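Side-chain contact in subdomain of Desmoplakin Carboxy-Terminal domain (DPCT) (Homo sapiens, PDB 1LM5), which probably helps anchor intermediate filaments to desmosomes, as part of the plakin-repeat tail of desmoplakin: residues Q116-L119 against E120-Y123. Numbering follows the deposited sequence.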
ATOM      1  N   GLN B 116      15.048   2.413  13.873  1.00 22.80           N
ATOM      2  CA  GLN B 116      15.207   0.989  13.622  1.00 24.34           C
ATOM      3  C   GLN B 116      13.930   0.215  13.886  1.00 21.70           C
ATOM      4  O   GLN B 116      13.596  -0.705  13.147  1.00 20.23           O
ATOM      5  CB  GLN B 116      16.332   0.414  14.477  1.00 26.28           C
ATOM      6  CG  GLN B 116      17.653   0.392  13.759  1.00 33.78           C
ATOM      7  CD  GLN B 116      17.576  -0.368  12.449  1.00 32.06           C
ATOM      8  OE1 GLN B 116      17.347  -1.583  12.422  1.00 36.14           O
ATOM      9  NE2 GLN B 116      17.768   0.343  11.357  1.00 33.11           N
ATOM     10  N   ARG B 117      13.231   0.582  14.948  1.00 21.52           N
ATOM     11  CA  ARG B 117      11.978  -0.084  15.279  1.00 20.61           C
ATOM     12  C   ARG B 117      11.034   0.106  14.107  1.00 18.65           C
ATOM     13  O   ARG B 117      10.415  -0.836  13.621  1.00 16.96           O
ATOM     14  CB  ARG B 117      11.311   0.551  16.500  1.00 21.84           C
ATOM     15  CG  ARG B 117      11.911   0.237  17.835  1.00 25.75           C
ATOM     16  CD  ARG B 117      10.838   0.371  18.912  1.00 21.24           C
ATOM     17  NE  ARG B 117      10.284   1.718  19.009  1.00 20.67           N
ATOM     18  CZ  ARG B 117      10.910   2.749  19.572  1.00 25.35           C
ATOM     19  NH1 ARG B 117      12.120   2.589  20.094  1.00 24.64           N
ATOM     20  NH2 ARG B 117      10.328   3.938  19.618  1.00 26.47           N
ATOM     21  N   PHE B 118      10.925   1.353  13.664  1.00 17.61           N
ATOM     22  CA  PHE B 118      10.011   1.698  12.594  1.00 18.19           C
ATOM     23  C   PHE B 118      10.332   0.962  11.300  1.00 17.20           C
ATOM     24  O   PHE B 118       9.446   0.403  10.656  1.00 16.46           O
ATOM     25  CB  PHE B 118      10.030   3.212  12.391  1.00 17.97           C
ATOM     26  CG  PHE B 118       9.705   3.998  13.634  1.00 17.62           C
ATOM     27  CD1 PHE B 118      10.051   5.344  13.722  1.00 18.60           C
ATOM     28  CD2 PHE B 118       9.035   3.406  14.710  1.00 17.75           C
ATOM     29  CE1 PHE B 118       9.736   6.092  14.855  1.00 17.11           C
ATOM     30  CE2 PHE B 118       8.717   4.144  15.848  1.00 18.51           C
ATOM     31  CZ  PHE B 118       9.074   5.502  15.916  1.00 17.93           C
ATOM     32  N   LEU B 119      11.600   0.961  10.920  1.00 16.48           N
ATOM     33  CA  LEU B 119      12.000   0.256   9.711  1.00 16.06           C
ATOM     34  C   LEU B 119      11.638  -1.219   9.803  1.00 16.68           C
ATOM     35  O   LEU B 119      11.154  -1.819   8.841  1.00 17.08           O
ATOM     36  CB  LEU B 119      13.505   0.401   9.495  1.00 17.62           C
ATOM     37  CG  LEU B 119      13.963   1.832   9.260  1.00 19.75           C
ATOM     38  CD1 LEU B 119      15.495   1.880   9.216  1.00 21.97           C
ATOM     39  CD2 LEU B 119      13.378   2.331   7.963  1.00 18.96           C
ATOM     40  N   GLU B 120      11.863  -1.805  10.967  1.00 15.79           N
ATOM     41  CA  GLU B 120      11.553  -3.212  11.151  1.00 18.43           C
ATOM     42  C   GLU B 120      10.062  -3.475  11.098  1.00 16.99           C
ATOM     43  O   GLU B 120       9.616  -4.436  10.480  1.00 15.97           O
ATOM     44  CB  GLU B 120      12.128  -3.694  12.468  1.00 17.46           C
ATOM     45  CG  GLU B 120      13.647  -3.586  12.479  1.00 22.12           C
ATOM     46  CD  GLU B 120      14.229  -3.845  13.832  1.00 22.05           C
ATOM     47  OE1 GLU B 120      13.468  -3.802  14.826  1.00 24.13           O
ATOM     48  OE2 GLU B 120      15.454  -4.069  13.905  1.00 24.90           O
ATOM     49  N   PHE B 121       9.300  -2.614  11.755  1.00 14.82           N
ATOM     50  CA  PHE B 121       7.858  -2.745  11.758  1.00 15.34           C
ATOM     51  C   PHE B 121       7.373  -2.750  10.315  1.00 15.96           C
ATOM     52  O   PHE B 121       6.561  -3.581   9.928  1.00 14.39           O
ATOM     53  CB  PHE B 121       7.214  -1.562  12.474  1.00 15.15           C
ATOM     54  CG  PHE B 121       7.447  -1.538  13.955  1.00 14.35           C
ATOM     55  CD1 PHE B 121       7.426  -0.326  14.641  1.00 16.02           C
ATOM     56  CD2 PHE B 121       7.644  -2.715  14.669  1.00 14.64           C
ATOM     57  CE1 PHE B 121       7.595  -0.287  16.027  1.00 14.97           C
ATOM     58  CE2 PHE B 121       7.817  -2.694  16.057  1.00 14.91           C
ATOM     59  CZ  PHE B 121       7.791  -1.475  16.737  1.00 16.26           C
ATOM     60  N   GLN B 122       7.868  -1.802   9.522  1.00 15.39           N
ATOM     61  CA  GLN B 122       7.449  -1.718   8.131  1.00 16.28           C
ATOM     62  C   GLN B 122       7.914  -2.945   7.371  1.00 17.58           C
ATOM     63  O   GLN B 122       7.131  -3.609   6.697  1.00 16.33           O
ATOM     64  CB  GLN B 122       8.013  -0.448   7.480  1.00 17.13           C
ATOM     65  CG  GLN B 122       7.497   0.838   8.113  1.00 16.44           C
ATOM     66  CD  GLN B 122       8.149   2.087   7.541  1.00 19.76           C
ATOM     67  OE1 GLN B 122       9.140   2.010   6.810  1.00 18.29           O
ATOM     68  NE2 GLN B 122       7.603   3.249   7.891  1.00 17.61           N
ATOM     69  N   TYR B 123       9.198  -3.249   7.497  1.00 18.18           N
ATOM     70  CA  TYR B 123       9.773  -4.384   6.807  1.00 18.88           C
ATOM     71  C   TYR B 123       8.983  -5.666   7.033  1.00 18.52           C
ATOM     72  O   TYR B 123       8.600  -6.351   6.085  1.00 17.31           O
ATOM     73  CB  TYR B 123      11.213  -4.579   7.265  1.00 19.51           C
ATOM     74  CG  TYR B 123      11.918  -5.650   6.486  1.00 23.14           C
ATOM     75  CD1 TYR B 123      12.405  -5.394   5.214  1.00 25.69           C
ATOM     76  CD2 TYR B 123      12.063  -6.937   7.006  1.00 23.61           C
ATOM     77  CE1 TYR B 123      13.019  -6.387   4.477  1.00 26.56           C
ATOM     78  CE2 TYR B 123      12.676  -7.934   6.277  1.00 25.42           C
ATOM     79  CZ  TYR B 123      13.151  -7.654   5.011  1.00 27.62           C
ATOM     80  OH  TYR B 123      13.756  -8.640   4.267  1.00 31.39           O
TER
HETATM   81  O   HOH W   1      11.050  -3.384  15.549  1.00 35.25           O
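Glu120 reaches back up the helix over the carbonyl of Gln116. Glu120 CB sits 3.4 Å from Gln116 O and about as far from Arg117 O. With CG beside its own backbone N (chi1 -63°), the chain turns toward the preceding turn, and Glu120 CG comes to 3.0 Å from Gln116 O, the same oxygen that accepts the Glu120 N-H. CD still lies close to that oxygen. At the tip the two carboxylate oxygens part: Glu120 OE1 takes a water at 2.6 Å, which also donates to Arg117 O at 3.3 Å and so bridges carboxylate and backbone, while Glu120 OE2 faces Gln116 OE1 at 3.5 Å. Those last two are both acceptors, so this is proximity and no bond; the amide and carboxylate planes stand 90° apart.

All of this belongs to helix 112-124, within a plectin repeat, the motif from which this intermediate-filament-binding fragment is built. Four successive i to i+4 backbone bonds run through the eight residues. Arg117 O is engaged three times: it accepts Phe121 N and the water, and it lies over one face of the Phe121 ring, toward the rim, 3.1 Å from Phe121 CG. The Arg117 chain runs alongside that ring, Arg117 CB 3.8 Å from Phe121 CE1; farther out, Arg117 NE forms a salt bridge with Glu44 of helix 36-47. At the neighbouring ring atom, Phe121 CD1, Phe118 CD2 makes contact at 4.1 Å, CD1 lying at the edge of the Phe118 ring, which goes on to helix 74-88. Gln122, whose CG rests on Phe118 O, donates from NE2 to Cys48 O and Ala86 O and accepts Val129 N at OE1, tying the helix to three other parts of the chain.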